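Side-chain contacts in oxidoreductase, NAD-binding/iron-sulfur cluster-binding protein (Nitratireductor pacificus pht-3B, PDB 6ZXU), which is a catabolic reductive dehalogenase that carries cobalamin and two [4Fe-4S] clusters and probably removes halogen from organohalides by reduction: residues E46-V51 / A225-R230; A156-A161 / K280-M285; I637-F642 / M656-R661. One frame throughout, in Å; residues are numbered along the deposited sequence.

Overall arrangement
The three contacts lie away from the cobalamin and the iron-sulfur clusters and do not touch one another. The centres of interactions 1 and 2 are about 28 Å apart, with nearest atoms about 8 Å apart. Each has one segment in a loop that adjoins a strand of the antiparallel sheet formed by strands 121-126, 142-149, 194-198 and 232-239. Their segments alternate along the chain, so these two closures cross. Interaction 3 follows in series. Its centre is about 32 Å from that of interaction 1 and about 42 Å from that of interaction 2, which lies on the opposite side of the chain's centre. Together they join loops by three means: apolar contact, waters and a salt bridge.

Interaction 1 of 3, residues E46-V51 / A225-R230; sequences ERLARV and APFLRR
Leu48 meets Pro226 and Phe227 through one methyl group. Leu48 CD1 lies 3.6 Å from Pro226 CG, the shortest approach between the two segments. Leu48 CD1 is also 3.9 Å from Pro226 CB, so it rests against two neighbouring carbons of the proline ring. It also reaches the far part of the phenylalanine ring, with Leu48 CD1 at 4.1 Å from Phe227 CE2. This approach to the phenyl ring is oblique. No hydrogen bond links the segments, and the contact is purely apolar.

The leucine gets there by a stretched side chain. CG is anti to the carbonyl carbon (chi1 -61°), and CD1 is then anti to CA (chi2 180°), which carries this methyl far out from the backbone. The CA atoms of Leu48 and Pro226 can therefore stay 8.6 Å apart. On the other side, Pro226 and Phe227 are neighbours in sequence, and both direct their CB toward the leucine. The positive phi of Phe227 (77°) marks a sharp bend just after the proline. Leu228 follows as the centre of an inverse gamma turn. A weak backbone bond from Leu228 N to Ala225 O, at 3.4 Å, spans the bend. Leu48 and Pro226 are buried, while Phe227 is partly exposed.

Phe227 N is hydrogen-bonded to Glu257, and the backbone of Ala49, next to Leu48, is hydrogen-bonded to Ala250 and Leu255. Helix 260-264 borders the site, with Val262 touching both Phe227 and Arg47. Leu228 packs on strand 142-149, so the loop between strands 222-224 and 232-239 lies between that sheet strand and the segment that precedes helix 74-85.

Interaction 2 of 3, residues A156-A161 / K280-M285; sequences AGEAGA and KRPLHM
Glu158 faces Pro282 with their CA atoms 8.6 Å apart, where a type II beta turn from Glu158 to Ala161 passes the start of the 3-10 segment 283-285. The side chain of Glu158 does the reaching. A chi1 of -61° sets CG beside the backbone N, and the extended chain beyond it carries the carboxylate across the gap.

The two carboxylate oxygens play different parts. Glu158 OE2 lies against the proline ring, 3.7 Å from Pro282 CB, and the two side chains cross at about a right angle. The same oxygen stands at the edge of the imidazole, near its plane, with Glu158 OE2 at 4.5 Å from His284 CD2.

Glu158 OE1 works through two waters. Water 1 accepts from His284 N at 2.9 Å and gives a weak bond to Glu158 OE1. Water 2 accepts from Leu283 N, also at 2.9 Å, and donates to Glu158 OE1 over a distance so short that its exact value is doubtful. OE1 also takes a hydrogen bond from Glu155 N, the residue just before segment 156-161.

The loop after strand 142-149 thus meets the loop after helix 274-278, and helix 376-390 touches both through Ala159 and Leu283. No direct hydrogen bond joins the segments. A negative carboxylate is probably well suited to accept, through the waters, from N-H groups at the start of the 3-10 segment.

Interaction 3 of 3, residues I637-F642 / M656-R661; sequences IKRWWF and MGTNER
Arg639 and Glu660 form a salt bridge at the protein surface. Arg639 NH1 donates to Glu660 OE2 at 3.0 Å with an N-H...O angle of 162°. The oxygen lies in the guanidinium plane, at its edge, and is met on its anti side. A weaker bond joins Arg639 NH2 to Glu660 OE2 at 3.3 Å, so one oxygen takes both N-H groups. The carboxylate is turned 85° from the guanidinium plane.

Van der Waals contact is slight: the methyl Thr658 CG2 lies 3.9 Å from Arg639 NH2, oblique to the guanidinium. Within segment 637-642, Arg639 CG sits over one face of the Trp641 ring, 3.8 Å above its plane and toward the rim. This CG lies anti to the backbone N (chi1 -171°), and from there the chain stays extended to NE, carrying the guanidinium to Glu660.

Arg639 NH2 has a second acidic partner in Asp643, which probably helps to fix the guanidinium. Thr658 OG1 is hydrogen-bonded to Trp443 NE1. The contact joins the loop before strand 645-647 to the loop after strand 650-652, with helix 432-437 against Trp641 and helix 103-116 against Trp640.

Interaction 1 of 3, residues E46-V51 / A225-R230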
loop_
_atom_site.group_PDB
_atom_site.type_symbol
_atom_site.label_atom_id
_atom_site.label_comp_id
_atom_site.label_asym_id
_atom_site.label_seq_id
_atom_site.Cartn_x
_atom_site.Cartn_y
_atom_site.Cartn_z
ATOM N N GLU A 46 -2.585 -24.229 -10.105
ATOM C CA GLU A 46 -3.514 -25.307 -10.264
ATOM C C GLU A 46 -3.360 -26.076 -11.563
ATOM O O GLU A 46 -4.039 -27.084 -11.766
ATOM C CB GLU A 46 -4.966 -24.795 -10.088
ATOM C CG GLU A 46 -5.549 -24.042 -11.304
ATOM C CD GLU A 46 -5.126 -22.531 -11.439
ATOM O OE1 GLU A 46 -4.287 -22.023 -10.630
ATOM O OE2 GLU A 46 -5.618 -21.880 -12.396
ATOM N N ARG A 47 -2.502 -25.646 -12.476
ATOM C CA ARG A 47 -2.258 -26.377 -13.716
ATOM C C ARG A 47 -0.939 -27.113 -13.695
ATOM O O ARG A 47 -0.522 -27.635 -14.726
ATOM C CB ARG A 47 -2.313 -25.374 -14.902
ATOM C CG ARG A 47 -3.710 -24.849 -15.125
ATOM C CD ARG A 47 -3.745 -24.010 -16.387
ATOM N NE ARG A 47 -5.094 -23.523 -16.672
ATOM C CZ ARG A 47 -5.929 -24.079 -17.540
ATOM N NH1 ARG A 47 -5.596 -25.168 -18.210
ATOM N NH2 ARG A 47 -7.135 -23.538 -17.735
ATOM N N LEU A 48 -0.269 -27.169 -12.555
ATOM C CA LEU A 48 0.996 -27.886 -12.467
ATOM C C LEU A 48 0.714 -29.348 -12.081
ATOM O O LEU A 48 -0.237 -29.638 -11.348
ATOM C CB LEU A 48 1.885 -27.279 -11.431
ATOM C CG LEU A 48 2.232 -25.808 -11.755
ATOM C CD1 LEU A 48 3.114 -25.257 -10.688
ATOM C CD2 LEU A 48 2.890 -25.650 -13.103
ATOM N N ALA A 49 1.604 -30.236 -12.525
ATOM C CA ALA A 49 1.475 -31.659 -12.224
ATOM C C ALA A 49 1.814 -31.901 -10.754
ATOM O O ALA A 49 2.830 -31.467 -10.285
ATOM C CB ALA A 49 2.426 -32.439 -13.082
ATOM N N ARG A 50 0.932 -32.590 -10.061
ATOM C CA ARG A 50 1.063 -32.902 -8.648
ATOM C C ARG A 50 0.818 -34.420 -8.370
ATOM O O ARG A 50 0.215 -35.131 -9.157
ATOM C CB ARG A 50 0.064 -32.083 -7.891
ATOM C CG ARG A 50 0.461 -30.613 -7.864
ATOM C CD ARG A 50 -0.480 -29.755 -7.040
ATOM N NE ARG A 50 -0.222 -28.378 -7.449
ATOM C CZ ARG A 50 0.733 -27.610 -6.980
ATOM N NH1 ARG A 50 1.520 -28.042 -5.988
ATOM N NH2 ARG A 50 0.905 -26.381 -7.522
ATOM N N VAL A 51 1.358 -34.879 -7.264
ATOM C CA VAL A 51 1.151 -36.194 -6.730
ATOM C C VAL A 51 0.825 -36.081 -5.239
ATOM O O VAL A 51 0.989 -34.994 -4.630
ATOM C CB VAL A 51 2.389 -37.064 -6.943
ATOM C CG1 VAL A 51 2.688 -37.242 -8.432
ATOM C CG2 VAL A 51 3.574 -36.510 -6.237
ATOM N N ALA A 225 11.546 -23.417 -7.594
ATOM C CA ALA A 225 10.072 -23.254 -7.632
ATOM C C ALA A 225 9.654 -22.941 -9.017
ATOM O O ALA A 225 10.309 -22.124 -9.674
ATOM C CB ALA A 225 9.630 -22.130 -6.694
ATOM N N PRO A 226 8.605 -23.608 -9.519
ATOM C CA PRO A 226 8.054 -23.187 -10.817
ATOM C C PRO A 226 7.715 -21.673 -10.775
ATOM O O PRO A 226 7.262 -21.168 -9.747
ATOM C CB PRO A 226 6.751 -24.017 -10.941
ATOM C CG PRO A 226 6.375 -24.328 -9.547
ATOM C CD PRO A 226 7.694 -24.531 -8.834
ATOM N N PHE A 227 7.978 -21.003 -11.881
ATOM C CA PHE A 227 7.683 -19.615 -12.103
ATOM C C PHE A 227 8.606 -18.608 -11.446
ATOM O O PHE A 227 8.739 -17.523 -11.913
ATOM C CB PHE A 227 6.219 -19.297 -11.661
ATOM C CG PHE A 227 5.136 -20.085 -12.365
ATOM C CD1 PHE A 227 4.962 -19.984 -13.742
ATOM C CD2 PHE A 227 4.260 -20.872 -11.656
ATOM C CE1 PHE A 227 3.965 -20.657 -14.379
ATOM C CE2 PHE A 227 3.218 -21.514 -12.286
ATOM C CZ PHE A 227 3.084 -21.435 -13.655
ATOM N N LEU A 228 9.257 -18.941 -10.338
ATOM C CA LEU A 228 10.067 -17.973 -9.568
ATOM C C LEU A 228 11.518 -18.090 -9.943
ATOM O O LEU A 228 12.365 -18.436 -9.178
ATOM C CB LEU A 228 9.843 -18.163 -8.100
ATOM C CG LEU A 228 8.427 -18.168 -7.605
ATOM C CD1 LEU A 228 8.426 -18.103 -6.070
ATOM C CD2 LEU A 228 7.482 -17.118 -8.185
ATOM N N ARG A 229 11.787 -17.745 -11.184
ATOM C CA ARG A 229 13.039 -17.945 -11.819
ATOM C C ARG A 229 14.157 -17.037 -11.292
ATOM O O ARG A 229 15.333 -17.327 -11.478
ATOM C CB ARG A 229 12.845 -17.735 -13.342
ATOM C CG ARG A 229 11.916 -18.760 -14.025
ATOM N N ARG A 230 13.814 -15.980 -10.579
ATOM C CA ARG A 230 14.864 -15.206 -9.936
ATOM C C ARG A 230 15.437 -15.786 -8.619
ATOM O O ARG A 230 16.408 -15.266 -8.109
ATOM C CB ARG A 230 14.381 -13.757 -9.711
ATOM C CG ARG A 230 13.906 -13.183 -10.977
ATOM C CD ARG A 230 13.881 -11.659 -10.926
ATOM N NE ARG A 230 12.589 -11.181 -10.522
ATOM C CZ ARG A 230 11.619 -10.814 -11.384
ATOM N NH1 ARG A 230 11.799 -10.834 -12.686
ATOM N NH2 ARG A 230 10.469 -10.376 -10.895
#

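Interaction 2 of 3, residues A156-A161 / K280-M285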
loop_
_atom_site.group_PDB
_atom_site.type_symbol
_atom_site.label_atom_id
_atom_site.label_comp_id
_atom_site.label_asym_id
_atom_site.label_seq_id
_atom_site.Cartn_x
_atom_site.Cartn_y
_atom_site.Cartn_z
ATOM N N ALA A 156 24.775 -4.431 -14.242
ATOM C CA ALA A 156 26.132 -3.930 -14.046
ATOM C C ALA A 156 26.307 -2.503 -14.590
ATOM O O ALA A 156 25.890 -2.193 -15.717
ATOM C CB ALA A 156 27.134 -4.852 -14.737
ATOM N N GLY A 157 26.870 -1.639 -13.768
ATOM C CA GLY A 157 27.096 -0.290 -14.236
ATOM C C GLY A 157 25.909 0.644 -14.100
ATOM O O GLY A 157 26.072 1.833 -14.322
ATOM N N GLU A 158 24.715 0.134 -13.714
ATOM C CA GLU A 158 23.592 1.012 -13.443
ATOM C C GLU A 158 23.751 1.628 -12.072
ATOM O O GLU A 158 24.356 1.066 -11.174
ATOM C CB GLU A 158 22.248 0.269 -13.555
ATOM C CG GLU A 158 21.934 -0.313 -14.906
ATOM C CD GLU A 158 20.415 -0.625 -15.083
ATOM O OE1 GLU A 158 19.829 -1.421 -14.254
ATOM O OE2 GLU A 158 19.831 -0.120 -16.108
ATOM N N ALA A 159 23.158 2.797 -11.915
ATOM C CA ALA A 159 23.214 3.487 -10.645
ATOM C C ALA A 159 22.564 2.598 -9.549
ATOM O O ALA A 159 21.497 1.972 -9.749
ATOM C CB ALA A 159 22.527 4.833 -10.748
ATOM N N GLY A 160 23.262 2.503 -8.419
ATOM C CA GLY A 160 22.807 1.704 -7.283
ATOM C C GLY A 160 23.067 0.213 -7.316
ATOM O O GLY A 160 22.703 -0.492 -6.338
ATOM N N ALA A 161 23.740 -0.287 -8.347
ATOM C CA ALA A 161 24.055 -1.701 -8.373
ATOM C C ALA A 161 24.846 -2.162 -7.102
ATOM O O ALA A 161 24.524 -3.214 -6.493
ATOM C CB ALA A 161 24.739 -2.058 -9.668
ATOM N N LYS A 280 13.470 -6.088 -19.678
ATOM C CA LYS A 280 14.034 -5.230 -20.666
ATOM C C LYS A 280 13.968 -3.737 -20.293
ATOM O O LYS A 280 14.617 -2.978 -20.958
ATOM C CB LYS A 280 13.335 -5.444 -22.004
ATOM C CG LYS A 280 13.659 -6.804 -22.579
ATOM C CD LYS A 280 12.673 -7.177 -23.661
ATOM C CE LYS A 280 12.982 -8.626 -24.122
ATOM N NZ LYS A 280 12.399 -8.970 -25.460
ATOM N N ARG A 281 13.127 -3.332 -19.332
ATOM C CA ARG A 281 13.113 -1.985 -18.811
ATOM C C ARG A 281 14.156 -1.891 -17.736
ATOM O O ARG A 281 14.166 -2.719 -16.865
ATOM C CB ARG A 281 11.748 -1.624 -18.178
ATOM C CG ARG A 281 10.696 -1.124 -19.102
ATOM C CD ARG A 281 9.341 -1.019 -18.359
ATOM N NE ARG A 281 9.123 0.177 -17.567
ATOM C CZ ARG A 281 8.899 1.361 -18.114
ATOM N NH1 ARG A 281 8.866 1.486 -19.417
ATOM N NH2 ARG A 281 8.733 2.430 -17.380
ATOM N N PRO A 282 14.930 -0.789 -17.693
ATOM C CA PRO A 282 15.755 -0.523 -16.569
ATOM C C PRO A 282 14.928 -0.486 -15.253
ATOM O O PRO A 282 13.807 0.019 -15.231
ATOM C CB PRO A 282 16.336 0.863 -16.858
ATOM C CG PRO A 282 16.255 0.998 -18.324
ATOM C CD PRO A 282 15.019 0.265 -18.720
ATOM N N LEU A 283 15.484 -1.061 -14.187
ATOM C CA LEU A 283 14.792 -1.177 -12.932
ATOM C C LEU A 283 14.364 0.236 -12.463
ATOM O O LEU A 283 13.259 0.428 -11.940
ATOM C CB LEU A 283 15.657 -1.881 -11.910
ATOM C CG LEU A 283 15.129 -2.039 -10.488
ATOM C CD1 LEU A 283 13.843 -2.807 -10.537
ATOM C CD2 LEU A 283 16.115 -2.697 -9.545
ATOM N N HIS A 284 15.203 1.237 -12.692
ATOM C CA HIS A 284 14.859 2.564 -12.222
ATOM C C HIS A 284 13.665 3.209 -12.877
ATOM O O HIS A 284 13.149 4.218 -12.382
ATOM C CB HIS A 284 16.044 3.542 -12.304
ATOM C CG HIS A 284 16.491 3.840 -13.693
ATOM N ND1 HIS A 284 15.918 4.842 -14.461
ATOM C CD2 HIS A 284 17.469 3.294 -14.449
ATOM C CE1 HIS A 284 16.476 4.854 -15.655
ATOM N NE2 HIS A 284 17.428 3.930 -15.663
ATOM N N MET A 285 13.165 2.624 -13.936
ATOM C CA MET A 285 11.988 3.159 -14.633
ATOM C C MET A 285 10.636 2.667 -14.106
ATOM O O MET A 285 9.566 3.135 -14.598
ATOM C CB MET A 285 12.084 2.875 -16.111
ATOM C CG MET A 285 13.198 3.739 -16.756
ATOM S SD MET A 285 13.289 3.409 -18.488
ATOM C CE MET A 285 11.825 4.233 -19.120
HETATM O O HOH W 1 18.051 0.509 -12.872
HETATM O O HOH W 2 17.800 -2.777 -14.814
#

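Interaction 3 of 3, residues I637-F642 / M656-R661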
loop_
_atom_site.group_PDB
_atom_site.type_symbol
_atom_site.label_atom_id
_atom_site.label_comp_id
_atom_site.label_asym_id
_atom_site.label_seq_id
_atom_site.Cartn_x
_atom_site.Cartn_y
_atom_site.Cartn_z
ATOM N N ILE A 637 -17.001 -13.024 -6.115
ATOM C CA ILE A 637 -15.885 -13.979 -6.168
ATOM C C ILE A 637 -14.657 -13.478 -5.424
ATOM O O ILE A 637 -13.877 -14.255 -4.949
ATOM C CB ILE A 637 -15.529 -14.273 -7.641
ATOM C CG1 ILE A 637 -16.606 -15.207 -8.191
ATOM C CG2 ILE A 637 -14.264 -15.050 -7.805
ATOM C CD1 ILE A 637 -16.875 -15.061 -9.680
ATOM N N LYS A 638 -14.481 -12.163 -5.377
ATOM C CA LYS A 638 -13.289 -11.578 -4.759
ATOM C C LYS A 638 -13.406 -11.322 -3.247
ATOM O O LYS A 638 -12.513 -10.749 -2.637
ATOM C CB LYS A 638 -12.939 -10.309 -5.480
ATOM C CG LYS A 638 -12.710 -10.422 -7.006
ATOM C CD LYS A 638 -11.478 -11.231 -7.289
ATOM C CE LYS A 638 -11.134 -11.125 -8.738
ATOM N NZ LYS A 638 -9.829 -11.782 -8.952
ATOM N N ARG A 639 -14.520 -11.680 -2.624
ATOM C CA ARG A 639 -14.715 -11.474 -1.222
ATOM C C ARG A 639 -14.092 -12.603 -0.434
ATOM O O ARG A 639 -14.762 -13.566 -0.059
ATOM C CB ARG A 639 -16.202 -11.280 -0.912
ATOM C CG ARG A 639 -16.471 -10.832 0.523
ATOM C CD ARG A 639 -17.846 -10.266 0.621
ATOM N NE ARG A 639 -18.298 -10.074 1.983
ATOM C CZ ARG A 639 -19.560 -9.705 2.257
ATOM N NH1 ARG A 639 -20.411 -9.481 1.263
ATOM N NH2 ARG A 639 -19.976 -9.507 3.501
ATOM N N TRP A 640 -12.795 -12.511 -0.176
ATOM C CA TRP A 640 -12.091 -13.625 0.384
ATOM C C TRP A 640 -11.966 -13.563 1.903
ATOM O O TRP A 640 -11.506 -14.546 2.503
ATOM C CB TRP A 640 -10.654 -13.654 -0.171
ATOM C CG TRP A 640 -9.878 -12.365 0.004
ATOM C CD1 TRP A 640 -9.821 -11.315 -0.916
ATOM C CD2 TRP A 640 -9.050 -11.965 1.114
ATOM N NE1 TRP A 640 -9.027 -10.285 -0.429
ATOM C CE2 TRP A 640 -8.538 -10.656 0.802
ATOM C CE3 TRP A 640 -8.739 -12.545 2.328
ATOM C CZ2 TRP A 640 -7.734 -9.966 1.676
ATOM C CZ3 TRP A 640 -7.987 -11.859 3.207
ATOM C CH2 TRP A 640 -7.460 -10.590 2.881
ATOM N N TRP A 641 -12.259 -12.408 2.517
ATOM C CA TRP A 641 -11.993 -12.193 3.966
ATOM C C TRP A 641 -13.219 -12.573 4.795
ATOM O O TRP A 641 -14.355 -12.662 4.288
ATOM C CB TRP A 641 -11.616 -10.695 4.236
ATOM C CG TRP A 641 -12.683 -9.718 3.770
ATOM C CD1 TRP A 641 -13.722 -9.202 4.517
ATOM C CD2 TRP A 641 -12.825 -9.174 2.465
ATOM N NE1 TRP A 641 -14.503 -8.408 3.737
ATOM C CE2 TRP A 641 -13.953 -8.359 2.476
ATOM C CE3 TRP A 641 -12.079 -9.284 1.290
ATOM C CZ2 TRP A 641 -14.396 -7.725 1.339
ATOM C CZ3 TRP A 641 -12.509 -8.669 0.172
ATOM C CH2 TRP A 641 -13.662 -7.881 0.188
ATOM N N PHE A 642 -12.975 -12.777 6.093
ATOM C CA PHE A 642 -14.036 -13.023 7.084
ATOM C C PHE A 642 -14.573 -11.708 7.632
ATOM O O PHE A 642 -13.817 -10.760 7.819
ATOM C CB PHE A 642 -13.492 -13.852 8.260
ATOM C CG PHE A 642 -12.988 -15.231 7.915
ATOM C CD1 PHE A 642 -13.459 -15.930 6.836
ATOM C CD2 PHE A 642 -12.036 -15.822 8.742
ATOM C CE1 PHE A 642 -12.995 -17.167 6.526
ATOM C CE2 PHE A 642 -11.572 -17.079 8.481
ATOM C CZ PHE A 642 -12.054 -17.751 7.374
ATOM N N MET A 656 -23.340 -4.646 14.389
ATOM C CA MET A 656 -24.398 -3.878 13.709
ATOM C C MET A 656 -24.605 -4.260 12.238
ATOM O O MET A 656 -25.414 -3.652 11.546
ATOM C CB MET A 656 -23.998 -2.405 13.745
ATOM C CG MET A 656 -23.791 -1.850 15.117
ATOM S SD MET A 656 -25.393 -2.037 16.022
ATOM C CE MET A 656 -26.472 -0.886 15.158
ATOM N N GLY A 657 -23.856 -5.233 11.748
ATOM C CA GLY A 657 -23.978 -5.692 10.353
ATOM C C GLY A 657 -22.775 -5.258 9.516
ATOM O O GLY A 657 -21.742 -4.863 10.083
ATOM N N THR A 658 -22.955 -5.282 8.177
ATOM C CA THR A 658 -21.891 -5.093 7.220
ATOM C C THR A 658 -22.404 -4.318 6.051
ATOM O O THR A 658 -23.437 -4.628 5.479
ATOM C CB THR A 658 -21.386 -6.442 6.777
ATOM O OG1 THR A 658 -20.857 -7.129 7.927
ATOM C CG2 THR A 658 -20.327 -6.334 5.705
ATOM N N ASN A 659 -21.662 -3.273 5.673
ATOM C CA ASN A 659 -21.969 -2.512 4.440
ATOM C C ASN A 659 -21.790 -3.356 3.227
ATOM O O ASN A 659 -20.782 -4.066 3.084
ATOM C CB ASN A 659 -21.051 -1.250 4.312
ATOM C CG ASN A 659 -21.354 -0.238 5.365
ATOM O OD1 ASN A 659 -22.499 0.196 5.502
ATOM N ND2 ASN A 659 -20.346 0.142 6.153
ATOM N N GLU A 660 -22.787 -3.337 2.347
ATOM C CA GLU A 660 -22.764 -4.063 1.056
ATOM C C GLU A 660 -23.388 -3.161 0.009
ATOM O O GLU A 660 -24.389 -3.457 -0.604
ATOM C CB GLU A 660 -23.467 -5.409 1.145
ATOM C CG GLU A 660 -22.827 -6.303 2.173
ATOM C CD GLU A 660 -23.662 -7.574 2.394
ATOM O OE1 GLU A 660 -24.970 -7.449 2.525
ATOM O OE2 GLU A 660 -23.001 -8.674 2.448
ATOM N N ARG A 661 -22.722 -2.053 -0.220
ATOM C CA ARG A 661 -23.237 -1.017 -1.071
ATOM C C ARG A 661 -23.071 -1.370 -2.545
ATOM O O ARG A 661 -22.096 -1.969 -2.981
ATOM C CB ARG A 661 -22.486 0.297 -0.730
ATOM C CG ARG A 661 -22.719 0.736 0.674
ATOM C CD ARG A 661 -22.129 2.107 0.897
ATOM N NE ARG A 661 -22.177 2.403 2.277
ATOM C CZ ARG A 661 -23.180 3.026 2.852
ATOM N NH1 ARG A 661 -24.238 3.389 2.135
ATOM N NH2 ARG A 661 -23.145 3.298 4.129
#